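PDB 2WPX: ORF14, which binds acetyl-CoA and probably acts as an acyltransferase, being a tandem GNAT protein of the clavulanic acid biosynthesis pathway. Local coordinates for residues W62-R65 with V70-A73; P133-G138 with P324-V329; D167-G172 with A287-V292. One frame throughout, in Å; residues are numbered along the deposited sequence.

Contact 1 (W62-R65 with V70-A73)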
ATOM      1  N   TRP A  62     -17.201  -5.012  -6.571  1.00 16.98           N
ATOM      2  CA  TRP A  62     -18.550  -5.431  -6.248  1.00 17.09           C
ATOM      3  C   TRP A  62     -18.929  -5.159  -4.796  1.00 18.05           C
ATOM      4  O   TRP A  62     -18.074  -5.119  -3.898  1.00 18.15           O
ATOM      5  CB  TRP A  62     -18.628  -6.913  -6.478  1.00 17.31           C
ATOM      6  CG  TRP A  62     -18.498  -7.267  -7.917  1.00 16.93           C
ATOM      7  CD1 TRP A  62     -17.347  -7.343  -8.668  1.00 14.26           C
ATOM      8  CD2 TRP A  62     -19.567  -7.598  -8.775  1.00 19.42           C
ATOM      9  NE1 TRP A  62     -17.649  -7.725  -9.959  1.00 18.05           N
ATOM     10  CE2 TRP A  62     -19.008  -7.878 -10.059  1.00 20.55           C
ATOM     11  CE3 TRP A  62     -20.954  -7.721  -8.588  1.00 19.98           C
ATOM     12  CZ2 TRP A  62     -19.796  -8.241 -11.151  1.00 19.71           C
ATOM     13  CZ3 TRP A  62     -21.733  -8.103  -9.665  1.00 20.59           C
ATOM     14  CH2 TRP A  62     -21.152  -8.347 -10.938  1.00 21.83           C
ATOM     15  N   VAL A  63     -20.221  -4.980  -4.559  1.00 18.87           N
ATOM     16  CA  VAL A  63     -20.749  -5.123  -3.218  1.00 18.34           C
ATOM     17  C   VAL A  63     -21.727  -6.272  -3.118  1.00 19.18           C
ATOM     18  O   VAL A  63     -22.245  -6.780  -4.130  1.00 20.01           O
ATOM     19  CB  VAL A  63     -21.395  -3.810  -2.675  1.00 18.96           C
ATOM     20  CG1 VAL A  63     -20.349  -2.739  -2.479  1.00 15.67           C
ATOM     21  CG2 VAL A  63     -22.543  -3.359  -3.568  1.00 17.31           C
ATOM     22  N   VAL A  64     -22.008  -6.685  -1.884  1.00 19.78           N
ATOM     23  CA  VAL A  64     -23.055  -7.690  -1.694  1.00 19.54           C
ATOM     24  C   VAL A  64     -24.145  -7.123  -0.767  1.00 19.86           C
ATOM     25  O   VAL A  64     -23.847  -6.468   0.234  1.00 19.22           O
ATOM     26  CB  VAL A  64     -22.517  -9.071  -1.275  1.00 19.36           C
ATOM     27  CG1 VAL A  64     -21.940  -9.053   0.135  1.00 17.41           C
ATOM     28  CG2 VAL A  64     -23.633 -10.116  -1.426  1.00 21.50           C
ATOM     29  N   ARG A  65     -25.397  -7.320  -1.151  1.00 19.51           N
ATOM     30  CA  ARG A  65     -26.498  -6.783  -0.388  1.00 20.26           C
ATOM     31  C   ARG A  65     -27.373  -7.854   0.252  1.00 20.73           C
ATOM     32  O   ARG A  65     -27.556  -8.974  -0.261  1.00 19.18           O
ATOM     33  CB  ARG A  65     -27.344  -5.858  -1.265  1.00 21.60           C
ATOM     34  CG  ARG A  65     -26.543  -4.646  -1.746  1.00 22.83           C
ATOM     35  CD  ARG A  65     -27.449  -3.520  -2.160  1.00 28.94           C
ATOM     36  NE  ARG A  65     -28.360  -3.987  -3.201  1.00 32.22           N
ATOM     37  CZ  ARG A  65     -28.705  -3.270  -4.262  1.00 33.71           C
ATOM     38  NH1 ARG A  65     -28.213  -2.039  -4.467  1.00 31.98           N
ATOM     39  NH2 ARG A  65     -29.514  -3.809  -5.146  1.00 34.88           N
ATOM     40  N   VAL A  70     -25.958  -3.053   1.815  1.00 18.80           N
ATOM     41  CA  VAL A  70     -24.616  -3.580   1.592  1.00 16.94           C
ATOM     42  C   VAL A  70     -24.161  -4.248   2.870  1.00 16.91           C
ATOM     43  O   VAL A  70     -24.205  -3.636   3.945  1.00 16.48           O
ATOM     44  CB  VAL A  70     -23.661  -2.460   1.242  1.00 15.23           C
ATOM     45  CG1 VAL A  70     -22.256  -2.969   1.158  1.00 15.54           C
ATOM     46  CG2 VAL A  70     -24.070  -1.856  -0.072  1.00 16.80           C
ATOM     47  N   VAL A  71     -23.725  -5.493   2.767  1.00 15.83           N
ATOM     48  CA  VAL A  71     -23.191  -6.134   3.920  1.00 16.71           C
ATOM     49  C   VAL A  71     -21.807  -6.667   3.640  1.00 16.90           C
ATOM     50  O   VAL A  71     -21.207  -7.337   4.501  1.00 19.35           O
ATOM     51  CB  VAL A  71     -24.141  -7.255   4.433  1.00 17.55           C
ATOM     52  CG1 VAL A  71     -25.396  -6.613   5.031  1.00 16.88           C
ATOM     53  CG2 VAL A  71     -24.496  -8.210   3.319  1.00 17.80           C
ATOM     54  N   GLY A  72     -21.265  -6.366   2.460  1.00 16.53           N
ATOM     55  CA  GLY A  72     -19.875  -6.754   2.167  1.00 15.21           C
ATOM     56  C   GLY A  72     -19.444  -6.252   0.811  1.00 15.18           C
ATOM     57  O   GLY A  72     -20.239  -5.702   0.055  1.00 15.18           O
ATOM     58  N   ALA A  73     -18.174  -6.438   0.495  1.00 14.79           N
ATOM     59  CA  ALA A  73     -17.616  -5.837  -0.702  1.00 13.68           C
ATOM     60  C   ALA A  73     -16.494  -6.730  -1.160  1.00 13.33           C
ATOM     61  O   ALA A  73     -15.791  -7.291  -0.352  1.00 12.95           O
ATOM     62  CB  ALA A  73     -17.091  -4.461  -0.379  1.00 12.98           C
TER

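Contact 2 (P133-G138 with P324-V329). With ACO (acetyl coenzyme *a), chain C.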
ATOM      1  N   PRO A 133       2.240  -7.189  18.903  1.00 30.58           N
ATOM      2  CA  PRO A 133       0.866  -7.271  19.405  1.00 30.32           C
ATOM      3  C   PRO A 133       0.097  -8.334  18.628  1.00 28.75           C
ATOM      4  O   PRO A 133       0.124  -8.403  17.374  1.00 25.34           O
ATOM      5  CB  PRO A 133       0.299  -5.866  19.152  1.00 30.24           C
ATOM      6  CG  PRO A 133       1.522  -4.977  19.125  1.00 29.95           C
ATOM      7  CD  PRO A 133       2.593  -5.822  18.480  1.00 29.56           C
ATOM      8  N   ALA A 134      -0.533  -9.205  19.400  1.00 29.21           N
ATOM      9  CA  ALA A 134      -1.190 -10.361  18.832  1.00 28.46           C
ATOM     10  C   ALA A 134      -2.338  -9.840  18.000  1.00 26.35           C
ATOM     11  O   ALA A 134      -3.057  -8.916  18.404  1.00 26.01           O
ATOM     12  CB  ALA A 134      -1.680 -11.351  19.939  1.00 29.74           C
ATOM     13  N   GLN A 135      -2.484 -10.429  16.829  1.00 23.12           N
ATOM     14  CA  GLN A 135      -3.401  -9.873  15.854  1.00 21.81           C
ATOM     15  C   GLN A 135      -4.633 -10.801  15.707  1.00 21.63           C
ATOM     16  O   GLN A 135      -4.574 -11.985  16.047  1.00 21.32           O
ATOM     17  CB  GLN A 135      -2.665  -9.653  14.510  1.00 19.55           C
ATOM     18  CG  GLN A 135      -1.553  -8.607  14.571  1.00 16.71           C
ATOM     19  CD  GLN A 135      -2.070  -7.186  14.870  1.00 19.55           C
ATOM     20  OE1 GLN A 135      -1.467  -6.408  15.638  1.00 17.42           O
ATOM     21  NE2 GLN A 135      -3.148  -6.826  14.220  1.00 15.90           N
ATOM     22  N   ASP A 136      -5.736 -10.275  15.190  1.00 21.13           N
ATOM     23  CA  ASP A 136      -6.867 -11.145  14.858  1.00 21.36           C
ATOM     24  C   ASP A 136      -6.490 -12.309  13.907  1.00 19.72           C
ATOM     25  O   ASP A 136      -6.104 -12.098  12.770  1.00 18.55           O
ATOM     26  CB  ASP A 136      -8.003 -10.320  14.274  1.00 21.62           C
ATOM     27  CG  ASP A 136      -9.345 -11.090  14.223  1.00 25.39           C
ATOM     28  OD1 ASP A 136     -10.364 -10.415  13.944  1.00 30.52           O
ATOM     29  OD2 ASP A 136      -9.399 -12.342  14.403  1.00 26.33           O
ATOM     30  N   PRO A 137      -6.637 -13.546  14.366  1.00 19.43           N
ATOM     31  CA  PRO A 137      -6.287 -14.716  13.541  1.00 19.93           C
ATOM     32  C   PRO A 137      -7.390 -15.105  12.491  1.00 19.67           C
ATOM     33  O   PRO A 137      -7.189 -15.993  11.646  1.00 19.33           O
ATOM     34  CB  PRO A 137      -6.058 -15.813  14.594  1.00 20.13           C
ATOM     35  CG  PRO A 137      -7.082 -15.426  15.696  1.00 22.30           C
ATOM     36  CD  PRO A 137      -7.067 -13.898  15.725  1.00 20.79           C
ATOM     37  N   GLY A 138      -8.535 -14.415  12.548  1.00 20.75           N
ATOM     38  CA  GLY A 138      -9.638 -14.592  11.576  1.00 19.84           C
ATOM     39  C   GLY A 138      -9.249 -14.648  10.109  1.00 18.53           C
ATOM     40  O   GLY A 138      -9.427 -15.665   9.448  1.00 19.46           O
ATOM     41  N   PRO A 324       7.764  -2.282  14.589  1.00 15.55           N
ATOM     42  CA  PRO A 324       6.990  -3.303  13.880  1.00 14.75           C
ATOM     43  C   PRO A 324       5.705  -3.582  14.650  1.00 15.78           C
ATOM     44  O   PRO A 324       5.733  -3.847  15.839  1.00 16.35           O
ATOM     45  CB  PRO A 324       7.922  -4.524  13.877  1.00 14.57           C
ATOM     46  CG  PRO A 324       9.291  -3.949  14.140  1.00 15.04           C
ATOM     47  CD  PRO A 324       9.082  -2.763  15.033  1.00 14.42           C
ATOM     48  N   TYR A 325       4.584  -3.499  13.959  1.00 15.26           N
ATOM     49  CA  TYR A 325       3.296  -3.685  14.582  1.00 17.13           C
ATOM     50  C   TYR A 325       2.552  -4.961  14.129  1.00 17.18           C
ATOM     51  O   TYR A 325       2.106  -5.722  14.968  1.00 18.74           O
ATOM     52  CB  TYR A 325       2.434  -2.478  14.313  1.00 16.82           C
ATOM     53  CG  TYR A 325       1.294  -2.446  15.251  1.00 20.52           C
ATOM     54  CD1 TYR A 325       1.450  -1.929  16.546  1.00 22.35           C
ATOM     55  CD2 TYR A 325       0.049  -2.932  14.874  1.00 21.80           C
ATOM     56  CE1 TYR A 325       0.402  -1.900  17.431  1.00 25.35           C
ATOM     57  CE2 TYR A 325      -1.016  -2.892  15.752  1.00 25.06           C
ATOM     58  CZ  TYR A 325      -0.829  -2.380  17.030  1.00 28.70           C
ATOM     59  OH  TYR A 325      -1.898  -2.337  17.920  1.00 34.66           O
ATOM     60  N   ASP A 326       2.408  -5.184  12.817  1.00 15.77           N
ATOM     61  CA  ASP A 326       1.782  -6.399  12.312  1.00 16.49           C
ATOM     62  C   ASP A 326       2.463  -6.875  11.018  1.00 15.76           C
ATOM     63  O   ASP A 326       3.373  -6.208  10.493  1.00 14.87           O
ATOM     64  CB  ASP A 326       0.283  -6.211  12.149  1.00 15.62           C
ATOM     65  CG  ASP A 326      -0.038  -5.032  11.274  1.00 19.48           C
ATOM     66  OD1 ASP A 326      -1.109  -4.406  11.444  1.00 21.94           O
ATOM     67  OD2 ASP A 326       0.799  -4.690  10.413  1.00 15.68           O
ATOM     68  N   ARG A 327       2.016  -8.026  10.510  1.00 16.45           N
ATOM     69  CA  ARG A 327       2.713  -8.734   9.437  1.00 15.92           C
ATOM     70  C   ARG A 327       1.802  -8.852   8.204  1.00 16.62           C
ATOM     71  O   ARG A 327       0.600  -9.138   8.341  1.00 16.39           O
ATOM     72  CB  ARG A 327       3.096 -10.126   9.907  1.00 17.24           C
ATOM     73  CG  ARG A 327       4.037 -10.863   8.952  1.00 19.63           C
ATOM     74  CD  ARG A 327       4.571 -12.169   9.552  1.00 19.72           C
ATOM     75  NE  ARG A 327       5.638 -12.777   8.756  1.00 24.26           N
ATOM     76  CZ  ARG A 327       5.658 -14.051   8.360  1.00 28.33           C
ATOM     77  NH1 ARG A 327       4.668 -14.878   8.689  1.00 25.98           N
ATOM     78  NH2 ARG A 327       6.674 -14.515   7.642  1.00 28.97           N
ATOM     79  N   TRP A 328       2.363  -8.626   7.010  1.00 14.79           N
ATOM     80  CA  TRP A 328       1.571  -8.638   5.779  1.00 15.68           C
ATOM     81  C   TRP A 328       1.907  -9.889   4.993  1.00 16.26           C
ATOM     82  O   TRP A 328       2.921  -9.901   4.321  1.00 17.47           O
ATOM     83  CB  TRP A 328       1.900  -7.393   4.931  1.00 15.34           C
ATOM     84  CG  TRP A 328       1.215  -6.190   5.391  1.00 14.85           C
ATOM     85  CD1 TRP A 328       0.413  -6.085   6.478  1.00 15.23           C
ATOM     86  CD2 TRP A 328       1.284  -4.870   4.806  1.00 15.98           C
ATOM     87  NE1 TRP A 328      -0.051  -4.786   6.603  1.00 13.78           N
ATOM     88  CE2 TRP A 328       0.442  -4.029   5.574  1.00 15.38           C
ATOM     89  CE3 TRP A 328       1.959  -4.320   3.697  1.00 14.90           C
ATOM     90  CZ2 TRP A 328       0.257  -2.637   5.268  1.00 17.91           C
ATOM     91  CZ3 TRP A 328       1.755  -2.941   3.384  1.00 16.71           C
ATOM     92  CH2 TRP A 328       0.911  -2.130   4.153  1.00 14.74           C
ATOM     93  N   VAL A 329       1.094 -10.942   5.102  1.00 25.70           N
ATOM     94  CA  VAL A 329       1.459 -12.263   4.599  1.00 22.02           C
ATOM     95  C   VAL A 329       0.774 -12.566   3.244  1.00 20.87           C
ATOM     96  O   VAL A 329      -0.440 -12.350   3.097  1.00 19.69           O
ATOM     97  CB  VAL A 329       1.092 -13.388   5.594  1.00 20.97           C
ATOM     98  CG1 VAL A 329       1.710 -14.697   5.128  1.00 18.62           C
ATOM     99  CG2 VAL A 329       1.498 -13.058   6.976  1.00 19.66           C
TER
HETATM  100  N1A ACO C 401     -11.923 -17.000  13.519  1.00 22.95           N
HETATM  101  C2A ACO C 401     -11.719 -18.265  13.182  1.00 20.66           C
HETATM  102  N3A ACO C 401     -12.141 -18.818  12.029  1.00 19.60           N
HETATM  103  C4A ACO C 401     -12.779 -18.064  11.133  1.00 18.52           C
HETATM  104  C5A ACO C 401     -12.993 -16.733  11.449  1.00 19.25           C
HETATM  105  C6A ACO C 401     -12.561 -16.203  12.656  1.00 21.10           C
HETATM  106  N6A ACO C 401     -12.774 -14.920  12.935  1.00 20.12           N
HETATM  107  N7A ACO C 401     -13.656 -16.181  10.437  1.00 18.08           N
HETATM  108  C8A ACO C 401     -13.803 -17.109   9.495  1.00 15.12           C
HETATM  109  N9A ACO C 401     -13.286 -18.243   9.913  1.00 18.25           N
HETATM  110  C1B ACO C 401     -13.343 -19.444   9.054  1.00 21.89           C
HETATM  111  C2B ACO C 401     -14.275 -20.565   9.515  1.00 22.39           C
HETATM  112  O2B ACO C 401     -13.864 -21.762   8.865  1.00 22.87           O
HETATM  113  C3B ACO C 401     -15.562 -20.126   8.909  1.00 21.81           C
HETATM  114  O3B ACO C 401     -16.402 -21.209   8.565  1.00 28.74           O
HETATM  115  P3B ACO C 401     -17.534 -21.620   9.617  1.00 32.73           P
HETATM  116  O7A ACO C 401     -18.596 -22.788   9.195  1.00 35.84           O
HETATM  117  O8A ACO C 401     -17.154 -21.359  11.095  1.00 26.86           O
HETATM  118  O9A ACO C 401     -16.617 -22.780   9.890  1.00 34.76           O
HETATM  119  C4B ACO C 401     -15.145 -19.620   7.517  1.00 23.01           C
HETATM  120  O4B ACO C 401     -13.814 -19.070   7.683  1.00 19.79           O
HETATM  121  C5B ACO C 401     -16.375 -18.696   7.678  1.00 21.82           C
HETATM  122  O5B ACO C 401     -16.346 -17.747   6.803  1.00 21.79           O
HETATM  123  P1A ACO C 401     -17.569 -16.880   6.575  1.00 19.44           P
HETATM  124  O1A ACO C 401     -17.839 -16.964   4.998  1.00 21.23           O
HETATM  125  O2A ACO C 401     -18.788 -17.064   7.470  1.00 20.19           O
HETATM  126  O3A ACO C 401     -16.922 -15.580   7.151  1.00 17.45           O
HETATM  127  P2A ACO C 401     -17.109 -14.025   7.162  1.00 17.66           P
HETATM  128  O4A ACO C 401     -17.241 -13.728   8.698  1.00 11.01           O
HETATM  129  O5A ACO C 401     -18.292 -13.489   6.443  1.00 17.88           O
HETATM  130  O6A ACO C 401     -15.568 -13.586   6.753  1.00 18.09           O
HETATM  131  CBP ACO C 401     -13.539 -12.292   7.108  1.00 24.94           C
HETATM  132  CCP ACO C 401     -14.957 -12.311   6.502  1.00 26.92           C
HETATM  133  CDP ACO C 401     -13.727 -13.751   7.485  1.00 24.34           C
HETATM  134  CEP ACO C 401     -13.014 -12.032   5.743  1.00 24.79           C
HETATM  135  CAP ACO C 401     -14.028 -11.148   8.033  1.00 21.93           C
HETATM  136  OAP ACO C 401     -13.362 -11.316   9.243  1.00 29.68           O
HETATM  137  C9P ACO C 401     -13.584  -9.767   7.500  1.00 17.22           C
HETATM  138  O9P ACO C 401     -14.288  -9.144   6.717  1.00 13.82           O
HETATM  139  N8P ACO C 401     -12.524  -9.225   8.101  1.00 14.60           N
HETATM  140  C7P ACO C 401     -11.960  -7.923   7.696  1.00 14.99           C
HETATM  141  C6P ACO C 401     -11.535  -8.108   6.245  1.00 15.52           C
HETATM  142  C5P ACO C 401     -10.412  -9.110   6.023  1.00 16.95           C
HETATM  143  O5P ACO C 401      -9.486  -9.249   6.807  1.00 18.75           O
HETATM  144  N4P ACO C 401     -10.501  -9.774   4.912  1.00 15.32           N
HETATM  145  C3P ACO C 401      -9.406 -10.613   4.473  1.00 22.45           C
HETATM  146  C2P ACO C 401      -9.827 -12.057   4.321  1.00 21.57           C
HETATM  147  S1P ACO C 401      -8.283 -12.820   3.769  1.00 22.43           S
HETATM  148  C   ACO C 401      -8.706 -13.125   2.141  1.00 21.60           C
HETATM  149  O   ACO C 401      -9.666 -12.521   1.660  1.00 19.97           O
HETATM  150  CH3 ACO C 401      -7.880 -14.179   1.402  1.00 21.11           C
HETATM  151  O   HOH W   1       2.134  -8.496  15.327  1.00  8.95           O

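Contact 3 (D167-G172 with A287-V292)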
ATOM      1  N   ASP A 167      10.752  11.390  18.890  1.00 22.27           N
ATOM      2  CA  ASP A 167      11.002  12.380  17.831  1.00 21.94           C
ATOM      3  C   ASP A 167      12.298  12.127  17.053  1.00 20.36           C
ATOM      4  O   ASP A 167      13.356  12.447  17.530  1.00 20.80           O
ATOM      5  CB  ASP A 167      10.991  13.788  18.436  1.00 22.19           C
ATOM      6  CG  ASP A 167      11.363  14.852  17.424  1.00 23.02           C
ATOM      7  OD1 ASP A 167      11.663  15.955  17.920  1.00 26.26           O
ATOM      8  OD2 ASP A 167      11.407  14.592  16.178  1.00 15.89           O
ATOM      9  N   PRO A 168      12.226  11.539  15.849  1.00 19.45           N
ATOM     10  CA  PRO A 168      13.525  11.248  15.235  1.00 19.46           C
ATOM     11  C   PRO A 168      14.288  12.509  14.837  1.00 19.67           C
ATOM     12  O   PRO A 168      15.465  12.453  14.455  1.00 20.05           O
ATOM     13  CB  PRO A 168      13.161  10.449  13.990  1.00 18.63           C
ATOM     14  CG  PRO A 168      11.780  10.833  13.679  1.00 19.23           C
ATOM     15  CD  PRO A 168      11.102  11.228  14.964  1.00 18.96           C
ATOM     16  N   LEU A 169      13.637  13.654  14.889  1.00 19.32           N
ATOM     17  CA  LEU A 169      14.340  14.813  14.392  1.00 19.99           C
ATOM     18  C   LEU A 169      14.806  15.659  15.596  1.00 20.72           C
ATOM     19  O   LEU A 169      15.207  16.784  15.448  1.00 19.28           O
ATOM     20  CB  LEU A 169      13.456  15.576  13.395  1.00 19.85           C
ATOM     21  CG  LEU A 169      13.321  15.047  11.954  1.00 17.95           C
ATOM     22  CD1 LEU A 169      11.997  15.541  11.321  1.00 20.25           C
ATOM     23  CD2 LEU A 169      14.471  15.596  11.144  1.00 17.44           C
ATOM     24  N   ALA A 170      14.764  15.085  16.799  1.00 21.44           N
ATOM     25  CA  ALA A 170      15.194  15.874  17.977  1.00 23.57           C
ATOM     26  C   ALA A 170      16.661  16.340  17.859  1.00 24.33           C
ATOM     27  O   ALA A 170      16.972  17.371  18.388  1.00 24.72           O
ATOM     28  CB  ALA A 170      14.977  15.114  19.319  1.00 23.13           C
ATOM     29  N   ASP A 171      17.541  15.589  17.177  1.00 24.87           N
ATOM     30  CA  ASP A 171      18.932  16.057  16.919  1.00 26.50           C
ATOM     31  C   ASP A 171      19.108  16.520  15.480  1.00 25.84           C
ATOM     32  O   ASP A 171      20.136  16.240  14.876  1.00 27.23           O
ATOM     33  CB  ASP A 171      19.979  14.959  17.208  1.00 27.07           C
ATOM     34  CG  ASP A 171      19.982  14.546  18.674  1.00 31.40           C
ATOM     35  OD1 ASP A 171      19.965  15.475  19.529  1.00 33.35           O
ATOM     36  OD2 ASP A 171      19.971  13.317  18.971  1.00 32.66           O
ATOM     37  N   GLY A 172      18.094  17.167  14.921  1.00 24.76           N
ATOM     38  CA  GLY A 172      18.177  17.736  13.574  1.00 23.49           C
ATOM     39  C   GLY A 172      18.411  16.716  12.483  1.00 21.13           C
ATOM     40  O   GLY A 172      18.281  15.531  12.693  1.00 21.89           O
ATOM     41  N   ALA A 287      15.603  13.888   6.249  1.00 15.97           N
ATOM     42  CA  ALA A 287      15.379  15.127   5.491  1.00 15.82           C
ATOM     43  C   ALA A 287      13.962  15.143   4.914  1.00 14.91           C
ATOM     44  O   ALA A 287      13.300  16.169   4.965  1.00 15.61           O
ATOM     45  CB  ALA A 287      16.451  15.302   4.324  1.00 14.97           C
ATOM     46  N   ASN A 288      13.499  14.022   4.351  1.00 14.46           N
ATOM     47  CA  ASN A 288      12.118  13.983   3.821  1.00 15.36           C
ATOM     48  C   ASN A 288      11.041  14.145   4.904  1.00 15.70           C
ATOM     49  O   ASN A 288      10.010  14.750   4.658  1.00 16.25           O
ATOM     50  CB  ASN A 288      11.839  12.704   3.040  1.00 14.84           C
ATOM     51  CG  ASN A 288      10.830  12.921   1.890  1.00 16.65           C
ATOM     52  OD1 ASN A 288       9.976  12.057   1.628  1.00 20.26           O
ATOM     53  ND2 ASN A 288      10.933  14.070   1.200  1.00 10.39           N
ATOM     54  N   LEU A 289      11.268  13.583   6.087  1.00 15.43           N
ATOM     55  CA  LEU A 289      10.307  13.760   7.158  1.00 16.17           C
ATOM     56  C   LEU A 289      10.244  15.242   7.544  1.00 16.34           C
ATOM     57  O   LEU A 289       9.186  15.815   7.733  1.00 17.07           O
ATOM     58  CB  LEU A 289      10.629  12.884   8.363  1.00 16.89           C
ATOM     59  CG  LEU A 289       9.613  12.938   9.539  1.00 18.84           C
ATOM     60  CD1 LEU A 289       8.309  12.376   9.108  1.00 17.92           C
ATOM     61  CD2 LEU A 289      10.092  12.225  10.820  1.00 15.53           C
ATOM     62  N   GLU A 290      11.381  15.891   7.616  1.00 16.24           N
ATOM     63  CA  GLU A 290      11.346  17.253   8.032  1.00 16.40           C
ATOM     64  C   GLU A 290      10.566  18.068   7.009  1.00 16.31           C
ATOM     65  O   GLU A 290       9.877  19.044   7.357  1.00 17.11           O
ATOM     66  CB  GLU A 290      12.759  17.777   8.149  1.00 16.46           C
ATOM     67  CG  GLU A 290      12.840  19.184   8.675  1.00 14.67           C
ATOM     68  CD  GLU A 290      14.270  19.720   8.536  1.00 15.35           C
ATOM     69  OE1 GLU A 290      14.871  19.640   7.451  1.00 10.71           O
ATOM     70  OE2 GLU A 290      14.811  20.194   9.526  1.00 17.31           O
ATOM     71  N   TYR A 291      10.737  17.688   5.745  1.00 14.63           N
ATOM     72  CA  TYR A 291      10.136  18.354   4.639  1.00 13.47           C
ATOM     73  C   TYR A 291       8.587  18.150   4.711  1.00 12.93           C
ATOM     74  O   TYR A 291       7.832  19.104   4.614  1.00 14.39           O
ATOM     75  CB  TYR A 291      10.789  17.848   3.355  1.00 12.86           C
ATOM     76  CG  TYR A 291      10.114  18.305   2.092  1.00 17.11           C
ATOM     77  CD1 TYR A 291       9.596  19.583   1.969  1.00 19.62           C
ATOM     78  CD2 TYR A 291       9.969  17.453   1.023  1.00 18.25           C
ATOM     79  CE1 TYR A 291       8.978  19.998   0.770  1.00 23.15           C
ATOM     80  CE2 TYR A 291       9.376  17.851  -0.134  1.00 19.23           C
ATOM     81  CZ  TYR A 291       8.884  19.105  -0.262  1.00 22.21           C
ATOM     82  OH  TYR A 291       8.286  19.453  -1.441  1.00 24.59           O
ATOM     83  N   VAL A 292       8.125  16.949   4.984  1.00 12.35           N
ATOM     84  CA  VAL A 292       6.687  16.705   5.326  1.00 12.88           C
ATOM     85  C   VAL A 292       6.127  17.560   6.483  1.00 13.91           C
ATOM     86  O   VAL A 292       5.120  18.280   6.321  1.00 14.97           O
ATOM     87  CB  VAL A 292       6.451  15.212   5.619  1.00 12.25           C
ATOM     88  CG1 VAL A 292       5.020  14.918   6.120  1.00 12.85           C
ATOM     89  CG2 VAL A 292       6.760  14.444   4.394  1.00 11.74           C
TER

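Contact 1 (W62-R65 with V70-A73)
A classic beta bulge sets Val64 against two successive residues, Val71 and Gly72, in the antiparallel hairpin that strands 57-66 and 69-79 form in the first GNAT domain. Val64 is gripped at both of its backbone polar atoms. Its N donates to Gly72 O at 2.8 Å. Its O takes a shorter bond from Val71 N (2.7 Å) and a weak one from Gly72 N (3.4 Å, 135° at the hydrogen). Two successive N-H groups thus converge on one carbonyl, and the register slips by one residue before Arg65 faces Val70.

On the face carrying Val63, Arg65, Val70 and Ala73, the side chains of Val63 and Val70 cross at about a right angle, with Val63 CB 4.0 Å from Val70 CG1. Arg65 adds its aliphatic CG, 4.1 Å from Val70 CG2, while its guanidinium end turns off to a salt bridge with Glu9. The other face is led by Val64. A chi1 of 69° wedges its CG1 between backbone N and carbonyl carbon and brings it over the Gly72 backbone, 3.6 Å from Gly72 N.

Strand 9-12 continues the sheet beyond 57-66, through backbone bonds from Val63 to Val11 and Arg65 to Glu9, and strand 84-92 does so beyond 69-79. Helix 18-33 covers Val63 and Ala73 through Trp24, whereas helix 101-115 packs Ile101 and Leu105 on Val64.

Contact 2 (P133-G138 with P324-V329)
Pro133 lies over one face of the Tyr325 ring, the pyrrolidine crossing it at about a right angle. Its CG stands 4.1 Å from the ring centroid, 28° off the normal, a CH-pi contact that leans toward Tyr325 CE1. The phenol comes up to the proline because Tyr325 CG is anti to the backbone N (chi1 -163°).

Gln135 reaches across to the same strand, with its amide plane turned 65° from the tyrosine ring. A bend in its chain brings CD within 3.7 Å of Asp326 CB, and the amide stands almost perpendicular to the Asp326 carboxylate. That carboxylate has its polar partner elsewhere, OD2 bonding to His158 ND1.

No direct hydrogen bond joins the two segments, but a water donates to Pro133 O (2.9 Å) and to Tyr325 O (2.8 Å). Further along, Asp136 OD2 accepts from Gly138 N at 2.9 Å, a capping bond where the chain turns into helix 138-145. Gly138 CA is 3.4 Å from N6A of the acetyl-CoA adenine.

His158 is paired with two successive residues, Tyr325 and Asp326, a classic beta bulge in strand 323-334, which runs between 120-127 and 149-162, inserting the C-terminal strand between strands of the N-terminal GNAT domain.

Contact 3 (D167-G172 with A287-V292)
Leu169 sends its side chain straight at helix 280-295. CB points toward the helix, and a chi1 of -79° swings CG away from the carbonyl carbon; the branch then splits over Glu290. CD1 goes deeper, settling on the helix backbone 3.8 Å from Glu290 CA and as close to Glu290 N. The same methyl leans on Leu289, with CD2 of that leucine 3.9 Å away. CD2 of Leu169 takes the other side of the fork and meets Glu290 CB at 4.1 Å. The two side chains cross at about a right angle, so the leucine fork touches the aliphatic base of the glutamate, whose carboxylate makes a weak, long ion pair with Arg294.

The leucine is presented by two type I beta turns that overlap, Asp167 to Ala170 and Leu169 to Gly172. An Asx turn overlaps the first: Asp167 OD2 accepts from Leu169 N at 2.7 Å, the N-H arriving from above the carboxylate plane. Ala170 N closes the first beta turn on Asp167 O (3.1 Å). These turns belong to the linker from strand 149-162 to strand 180-185, and they lie against a helix of the second GNAT domain.

Pro168 shares the docking. Its ring crosses the Leu289 side chain at about a right angle, CG lying 3.6 Å from Leu289 CD2, which is thus touched by both the proline and Leu169 CD1. Just before 287-292 in the helix, Leu286 touches both Pro168 and Leu169, and Leu293, beyond it, meets Leu169.

How the contacts relate
From the N terminus, contact 1 comes first, closing the short hairpin loop between strands 57-66 and 69-79 before either of the others opens. Contact 2 then opens at 133-138, ahead of helix 138-145, and is completed only when the chain returns at 324-329, near its C-terminal end. Contact 3, between 167-172 and 287-292, nests within that long loop. Contact 1 is thus local to the first GNAT domain, whereas contact 2 ties the loop ahead of helix 138-145 to the C-terminal strand 323-334, and contact 3 the linker to helix 280-295. Contacts 1 and 3 lie on opposite sides of the chain's centre, their own centres about 42 Å apart.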